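Local structure of LP04448p (Drosophila melanogaster, 2QK2) at residues Ala197-Asp209 against Lys226-Ile238. The protein is the second TOG domain of Mini spindles, an XMAP215/Dis1-family microtubule plus-end tracking protein, and probably binds tubulin. Sequence-based numbering, arbitrary orientation.
Sequences AEALGTLIKLMGD and KIKECQEKAEIKI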
ATOM      1  N   ALA A 197       2.193 -15.062  -8.775  1.00 23.72           N
ATOM      2  CA  ALA A 197       3.392 -15.888  -8.680  1.00 23.72           C
ATOM      3  C   ALA A 197       4.466 -15.140  -7.894  1.00 22.68           C
ATOM      4  O   ALA A 197       5.186 -15.736  -7.089  1.00 24.58           O
ATOM      5  CB  ALA A 197       3.917 -16.230 -10.083  1.00 23.76           C
ATOM      6  N   GLU A 198       4.576 -13.835  -8.133  1.00 22.77           N
ATOM      7  CA  GLU A 198       5.575 -13.026  -7.435  1.00 24.20           C
ATOM      8  C   GLU A 198       5.301 -12.991  -5.935  1.00 22.83           C
ATOM      9  O   GLU A 198       6.223 -13.091  -5.123  1.00 24.36           O
ATOM     10  CB  GLU A 198       5.598 -11.599  -7.988  1.00 26.34           C
ATOM     11  CG  GLU A 198       6.813 -10.804  -7.525  1.00 30.64           C
ATOM     12  CD  GLU A 198       6.951  -9.470  -8.232  1.00 33.00           C
ATOM     13  OE1 GLU A 198       6.491  -9.349  -9.385  1.00 33.72           O
ATOM     14  OE2 GLU A 198       7.540  -8.544  -7.642  1.00 36.97           O
ATOM     15  N   ALA A 199       4.029 -12.869  -5.570  1.00 22.62           N
ATOM     16  CA  ALA A 199       3.640 -12.831  -4.167  1.00 23.51           C
ATOM     17  C   ALA A 199       3.911 -14.181  -3.507  1.00 24.17           C
ATOM     18  O   ALA A 199       4.427 -14.251  -2.384  1.00 23.58           O
ATOM     19  CB  ALA A 199       2.153 -12.474  -4.043  1.00 20.25           C
ATOM     20  N   LEU A 200       3.553 -15.252  -4.208  1.00 24.13           N
ATOM     21  CA  LEU A 200       3.754 -16.606  -3.698  1.00 23.62           C
ATOM     22  C   LEU A 200       5.240 -16.907  -3.512  1.00 22.08           C
ATOM     23  O   LEU A 200       5.644 -17.489  -2.505  1.00 22.83           O
ATOM     24  CB  LEU A 200       3.134 -17.627  -4.658  1.00 24.19           C
ATOM     25  CG  LEU A 200       1.786 -18.297  -4.356  1.00 27.08           C
ATOM     26  CD1 LEU A 200       1.183 -17.802  -3.052  1.00 25.17           C
ATOM     27  CD2 LEU A 200       0.857 -18.062  -5.523  1.00 25.26           C
ATOM     28  N   GLY A 201       6.049 -16.509  -4.489  1.00 22.04           N
ATOM     29  CA  GLY A 201       7.478 -16.750  -4.400  1.00 23.42           C
ATOM     30  C   GLY A 201       8.093 -15.992  -3.238  1.00 25.99           C
ATOM     31  O   GLY A 201       8.977 -16.498  -2.539  1.00 25.44           O
ATOM     32  N   THR A 202       7.623 -14.768  -3.021  1.00 25.90           N
ATOM     33  CA  THR A 202       8.146 -13.960  -1.930  1.00 24.76           C
ATOM     34  C   THR A 202       7.732 -14.604  -0.613  1.00 24.56           C
ATOM     35  O   THR A 202       8.506 -14.635   0.345  1.00 25.69           O
ATOM     36  CB  THR A 202       7.613 -12.510  -2.011  1.00 24.72           C
ATOM     37  OG1 THR A 202       7.901 -11.976  -3.311  1.00 22.40           O
ATOM     38  CG2 THR A 202       8.281 -11.633  -0.957  1.00 23.73           C
ATOM     39  N   LEU A 203       6.513 -15.134  -0.573  1.00 23.69           N
ATOM     40  CA  LEU A 203       6.013 -15.788   0.626  1.00 24.52           C
ATOM     41  C   LEU A 203       6.892 -16.978   1.005  1.00 26.19           C
ATOM     42  O   LEU A 203       7.153 -17.207   2.185  1.00 26.38           O
ATOM     43  CB  LEU A 203       4.576 -16.264   0.419  1.00 24.29           C
ATOM     44  CG  LEU A 203       3.939 -16.961   1.625  1.00 27.64           C
ATOM     45  CD1 LEU A 203       3.861 -15.984   2.800  1.00 28.00           C
ATOM     46  CD2 LEU A 203       2.549 -17.462   1.258  1.00 29.91           C
ATOM     47  N   ILE A 204       7.338 -17.740   0.006  1.00 25.88           N
ATOM     48  CA  ILE A 204       8.194 -18.898   0.258  1.00 27.56           C
ATOM     49  C   ILE A 204       9.564 -18.416   0.739  1.00 28.44           C
ATOM     50  O   ILE A 204      10.160 -18.997   1.655  1.00 27.25           O
ATOM     51  CB  ILE A 204       8.391 -19.761  -1.020  1.00 28.64           C
ATOM     52  CG1 ILE A 204       7.044 -20.307  -1.506  1.00 27.96           C
ATOM     53  CG2 ILE A 204       9.335 -20.915  -0.721  1.00 30.98           C
ATOM     54  CD1 ILE A 204       7.155 -21.151  -2.769  1.00 29.24           C
ATOM     55  N   LYS A 205      10.055 -17.351   0.112  1.00 28.75           N
ATOM     56  CA  LYS A 205      11.334 -16.758   0.484  1.00 31.10           C
ATOM     57  C   LYS A 205      11.331 -16.394   1.969  1.00 31.55           C
ATOM     58  O   LYS A 205      12.312 -16.615   2.675  1.00 34.11           O
ATOM     59  CB  LYS A 205      11.586 -15.489  -0.333  1.00 32.33           C
ATOM     60  CG  LYS A 205      12.903 -15.478  -1.085  1.00 38.00           C
ATOM     61  CD  LYS A 205      14.096 -15.504  -0.147  1.00 39.73           C
ATOM     62  CE  LYS A 205      15.361 -15.929  -0.892  1.00 40.67           C
ATOM     63  NZ  LYS A 205      15.552 -15.220  -2.198  1.00 39.61           N
ATOM     64  N   LEU A 206      10.216 -15.849   2.444  1.00 29.67           N
ATOM     65  CA  LEU A 206      10.103 -15.438   3.840  1.00 29.82           C
ATOM     66  C   LEU A 206       9.788 -16.549   4.840  1.00 30.33           C
ATOM     67  O   LEU A 206      10.394 -16.610   5.909  1.00 31.29           O
ATOM     68  CB  LEU A 206       9.030 -14.352   3.983  1.00 28.20           C
ATOM     69  CG  LEU A 206       8.768 -13.824   5.403  1.00 29.33           C
ATOM     70  CD1 LEU A 206       9.925 -12.930   5.829  1.00 29.48           C
ATOM     71  CD2 LEU A 206       7.463 -13.043   5.443  1.00 28.05           C
HETATM   72  N   MSE A 207       8.839 -17.417   4.506  1.00 29.08           N
HETATM   73  CA  MSE A 207       8.433 -18.468   5.427  1.00 30.14           C
HETATM   74  C   MSE A 207       9.151 -19.804   5.277  1.00 32.27           C
HETATM   75  O   MSE A 207       9.085 -20.640   6.179  1.00 31.77           O
HETATM   76  CB  MSE A 207       6.918 -18.694   5.324  1.00 29.54           C
HETATM   77  CG  MSE A 207       6.073 -17.439   5.534  1.00 32.09           C
HETATM   78 SE   MSE A 207       6.391 -16.557   7.241  1.00 33.33          SE
HETATM   79  CE  MSE A 207       5.412 -17.758   8.395  1.00 33.61           C
ATOM     80  N   GLY A 208       9.826 -20.010   4.149  1.00 32.94           N
ATOM     81  CA  GLY A 208      10.531 -21.265   3.939  1.00 34.24           C
ATOM     82  C   GLY A 208       9.741 -22.278   3.126  1.00 34.06           C
ATOM     83  O   GLY A 208       8.517 -22.364   3.236  1.00 32.24           O
ATOM     84  N   ASP A 209      10.450 -23.055   2.313  1.00 35.92           N
ATOM     85  CA  ASP A 209       9.835 -24.068   1.457  1.00 37.05           C
ATOM     86  C   ASP A 209       8.983 -25.088   2.210  1.00 37.07           C
ATOM     87  O   ASP A 209       7.854 -25.381   1.813  1.00 35.04           O
ATOM     88  CB  ASP A 209      10.919 -24.813   0.674  1.00 41.47           C
ATOM     89  CG  ASP A 209      10.770 -24.654  -0.827  1.00 47.53           C
ATOM     90  OD1 ASP A 209       9.735 -25.099  -1.375  1.00 49.34           O
ATOM     91  OD2 ASP A 209      11.688 -24.083  -1.463  1.00 50.57           O
ATOM     92  N   LYS A 226       7.239 -20.547 -12.303  1.00 28.55           N
ATOM     93  CA  LYS A 226       7.142 -19.088 -12.229  1.00 30.46           C
ATOM     94  C   LYS A 226       7.367 -18.658 -10.786  1.00 29.68           C
ATOM     95  O   LYS A 226       8.117 -17.723 -10.511  1.00 28.63           O
ATOM     96  CB  LYS A 226       5.759 -18.605 -12.660  1.00 32.64           C
ATOM     97  CG  LYS A 226       5.407 -18.885 -14.094  1.00 39.48           C
ATOM     98  CD  LYS A 226       4.117 -18.166 -14.478  1.00 45.18           C
ATOM     99  CE  LYS A 226       3.674 -18.532 -15.889  1.00 48.23           C
ATOM    100  NZ  LYS A 226       3.211 -19.948 -15.983  1.00 52.00           N
ATOM    101  N   ILE A 227       6.703 -19.356  -9.870  1.00 28.39           N
ATOM    102  CA  ILE A 227       6.816 -19.066  -8.450  1.00 27.46           C
ATOM    103  C   ILE A 227       8.265 -19.191  -7.977  1.00 28.62           C
ATOM    104  O   ILE A 227       8.773 -18.309  -7.280  1.00 26.72           O
ATOM    105  CB  ILE A 227       5.916 -20.015  -7.630  1.00 25.60           C
ATOM    106  CG1 ILE A 227       4.443 -19.728  -7.958  1.00 24.31           C
ATOM    107  CG2 ILE A 227       6.190 -19.856  -6.131  1.00 25.64           C
ATOM    108  CD1 ILE A 227       3.471 -20.714  -7.335  1.00 24.22           C
ATOM    109  N   LYS A 228       8.933 -20.279  -8.354  1.00 28.48           N
ATOM    110  CA  LYS A 228      10.324 -20.466  -7.939  1.00 30.26           C
ATOM    111  C   LYS A 228      11.243 -19.400  -8.523  1.00 29.81           C
ATOM    112  O   LYS A 228      12.194 -18.977  -7.871  1.00 31.16           O
ATOM    113  CB  LYS A 228      10.824 -21.868  -8.311  1.00 31.73           C
ATOM    114  CG  LYS A 228      10.846 -22.834  -7.123  1.00 37.03           C
ATOM    115  CD  LYS A 228       9.509 -22.839  -6.373  1.00 39.55           C
ATOM    116  CE  LYS A 228       9.508 -23.790  -5.173  1.00 41.67           C
ATOM    117  NZ  LYS A 228      10.538 -23.467  -4.139  1.00 41.19           N
ATOM    118  N   GLU A 229      10.969 -18.963  -9.747  1.00 31.12           N
ATOM    119  CA  GLU A 229      11.785 -17.916 -10.349  1.00 34.54           C
ATOM    120  C   GLU A 229      11.676 -16.678  -9.465  1.00 34.64           C
ATOM    121  O   GLU A 229      12.682 -16.087  -9.062  1.00 34.55           O
ATOM    122  CB  GLU A 229      11.282 -17.567 -11.745  1.00 37.34           C
ATOM    123  CG  GLU A 229      11.824 -18.439 -12.845  1.00 46.03           C
ATOM    124  CD  GLU A 229      11.428 -17.929 -14.215  1.00 49.70           C
ATOM    125  OE1 GLU A 229      10.242 -18.068 -14.589  1.00 51.83           O
ATOM    126  OE2 GLU A 229      12.306 -17.375 -14.909  1.00 53.61           O
ATOM    127  N   CYS A 230      10.439 -16.291  -9.169  1.00 33.00           N
ATOM    128  CA  CYS A 230      10.187 -15.131  -8.328  1.00 32.97           C
ATOM    129  C   CYS A 230      10.812 -15.339  -6.953  1.00 33.75           C
ATOM    130  O   CYS A 230      11.397 -14.416  -6.386  1.00 34.74           O
ATOM    131  CB  CYS A 230       8.683 -14.896  -8.196  1.00 31.37           C
ATOM    132  SG  CYS A 230       7.883 -14.433  -9.750  1.00 35.20           S
ATOM    133  N   GLN A 231      10.697 -16.551  -6.421  1.00 33.12           N
ATOM    134  CA  GLN A 231      11.267 -16.848  -5.114  1.00 34.29           C
ATOM    135  C   GLN A 231      12.752 -16.503  -5.103  1.00 37.00           C
ATOM    136  O   GLN A 231      13.254 -15.901  -4.151  1.00 36.94           O
ATOM    137  CB  GLN A 231      11.097 -18.329  -4.782  1.00 33.31           C
ATOM    138  CG  GLN A 231      11.546 -18.706  -3.378  1.00 34.25           C
ATOM    139  CD  GLN A 231      11.538 -20.212  -3.141  1.00 36.87           C
ATOM    140  OE1 GLN A 231      10.666 -20.927  -3.634  1.00 37.10           O
ATOM    141  NE2 GLN A 231      12.503 -20.693  -2.369  1.00 36.83           N
ATOM    142  N   GLU A 232      13.446 -16.886  -6.171  1.00 38.39           N
ATOM    143  CA  GLU A 232      14.880 -16.639  -6.284  1.00 42.69           C
ATOM    144  C   GLU A 232      15.233 -15.164  -6.246  1.00 43.22           C
ATOM    145  O   GLU A 232      16.194 -14.770  -5.591  1.00 43.55           O
ATOM    146  CB  GLU A 232      15.437 -17.226  -7.585  1.00 43.68           C
ATOM    147  CG  GLU A 232      15.433 -18.736  -7.663  1.00 48.00           C
ATOM    148  CD  GLU A 232      16.538 -19.259  -8.568  1.00 50.51           C
ATOM    149  OE1 GLU A 232      16.717 -18.704  -9.676  1.00 49.96           O
ATOM    150  OE2 GLU A 232      17.224 -20.228  -8.170  1.00 50.53           O
ATOM    151  N   LYS A 233      14.452 -14.359  -6.959  1.00 43.56           N
ATOM    152  CA  LYS A 233      14.687 -12.924  -7.039  1.00 44.77           C
ATOM    153  C   LYS A 233      14.181 -12.114  -5.849  1.00 44.85           C
ATOM    154  O   LYS A 233      14.619 -10.987  -5.634  1.00 44.93           O
ATOM    155  CB  LYS A 233      14.076 -12.388  -8.331  1.00 45.90           C
ATOM    156  CG  LYS A 233      14.593 -13.110  -9.560  1.00 49.69           C
ATOM    157  CD  LYS A 233      14.037 -12.518 -10.838  1.00 53.08           C
ATOM    158  CE  LYS A 233      14.607 -13.225 -12.056  1.00 55.26           C
ATOM    159  NZ  LYS A 233      14.126 -12.609 -13.323  1.00 58.02           N
ATOM    160  N   ALA A 234      13.263 -12.681  -5.076  1.00 44.38           N
ATOM    161  CA  ALA A 234      12.723 -11.980  -3.919  1.00 44.81           C
ATOM    162  C   ALA A 234      13.818 -11.676  -2.900  1.00 45.92           C
ATOM    163  O   ALA A 234      14.677 -12.518  -2.632  1.00 45.61           O
ATOM    164  CB  ALA A 234      11.626 -12.816  -3.268  1.00 42.80           C
ATOM    165  N   GLU A 235      13.781 -10.470  -2.338  1.00 47.02           N
ATOM    166  CA  GLU A 235      14.754 -10.051  -1.332  1.00 48.98           C
ATOM    167  C   GLU A 235      14.042  -9.664  -0.041  1.00 49.18           C
ATOM    168  O   GLU A 235      13.336  -8.658  -0.002  1.00 49.58           O
ATOM    169  CB  GLU A 235      15.555  -8.846  -1.823  1.00 52.22           C
ATOM    170  CG  GLU A 235      16.345  -9.078  -3.094  1.00 58.55           C
ATOM    171  CD  GLU A 235      17.187  -7.871  -3.476  1.00 62.41           C
ATOM    172  OE1 GLU A 235      16.611  -6.775  -3.660  1.00 63.56           O
ATOM    173  OE2 GLU A 235      18.425  -8.020  -3.592  1.00 64.88           O
ATOM    174  N   ILE A 236      14.221 -10.456   1.010  1.00 49.28           N
ATOM    175  CA  ILE A 236      13.594 -10.153   2.290  1.00 51.00           C
ATOM    176  C   ILE A 236      14.448  -9.105   2.991  1.00 54.69           C
ATOM    177  O   ILE A 236      15.542  -9.394   3.479  1.00 54.94           O
ATOM    178  CB  ILE A 236      13.480 -11.403   3.175  1.00 48.71           C
ATOM    179  CG1 ILE A 236      12.698 -12.491   2.433  1.00 48.26           C
ATOM    180  CG2 ILE A 236      12.791 -11.047   4.486  1.00 49.29           C
ATOM    181  CD1 ILE A 236      11.342 -12.044   1.914  1.00 42.73           C
ATOM    182  N   LYS A 237      13.929  -7.885   3.035  1.00 58.01           N
ATOM    183  CA  LYS A 237      14.633  -6.760   3.625  1.00 61.93           C
ATOM    184  C   LYS A 237      14.620  -6.678   5.146  1.00 64.83           C
ATOM    185  O   LYS A 237      15.238  -5.784   5.714  1.00 65.75           O
ATOM    186  CB  LYS A 237      14.075  -5.469   3.031  1.00 62.22           C
ATOM    187  CG  LYS A 237      14.161  -5.438   1.515  1.00 63.13           C
ATOM    188  CD  LYS A 237      13.186  -4.444   0.911  1.00 65.23           C
ATOM    189  CE  LYS A 237      13.292  -4.434  -0.612  1.00 66.63           C
ATOM    190  NZ  LYS A 237      13.117  -5.793  -1.218  1.00 66.72           N
ATOM    191  N   ILE A 238      13.939  -7.601   5.814  1.00 67.65           N
ATOM    192  CA  ILE A 238      13.892  -7.558   7.271  1.00 71.38           C
ATOM    193  C   ILE A 238      14.835  -8.540   7.964  1.00 73.65           C
ATOM    194  O   ILE A 238      15.516  -9.339   7.317  1.00 72.99           O
ATOM    195  CB  ILE A 238      12.447  -7.796   7.797  1.00 72.44           C
ATOM    196  CG1 ILE A 238      11.903  -9.140   7.300  1.00 72.48           C
ATOM    197  CG2 ILE A 238      11.545  -6.660   7.353  1.00 72.82           C
ATOM    198  CD1 ILE A 238      12.414 -10.346   8.066  1.00 72.90           C
TER
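G201 lies directly against Q231, their CA atoms 3.9 Å apart, and this glycine lets the axes of 197-207 and 226-233 approach to 7.2 Å and cross at -56°. One CA-H...O contact runs each way there, from G201 CA to I227 O and from Q231 CA to G201 O. I227 enters as a knob among A197, L200, G201 and I204; its CG2, anti to the backbone N, meets I204 CD1 at 3.7 Å. Q231 is the next knob, its extended chain crossing I204 at about a right angle. Helices 190-207 and 221-233 thus pack knobs-into-holes at the C-terminal end of this HEAT-repeat TOG domain, while helices 147-161 and 171-185 touch other sides of the first helix. From helix 190-207, K205, bent at chi2 and chi4, ties down the end of helix 221-233, NZ donating to A234 O (2.9 Å) and, in the carbonyl plane, to Q231 O (3.1 Å). I236 then crosses L206 at about a right angle, I236 CG2 3.7 Å from L206 CD1. Beside Q231, K228 NZ forms a salt bridge with D209 OD2 (3.0 Å), its hydrogen bonds to both carboxylate oxygens weak, and donates in plane to a lone pair of Q231 OE1 (2.6 Å), which helps fix the amide's rotation.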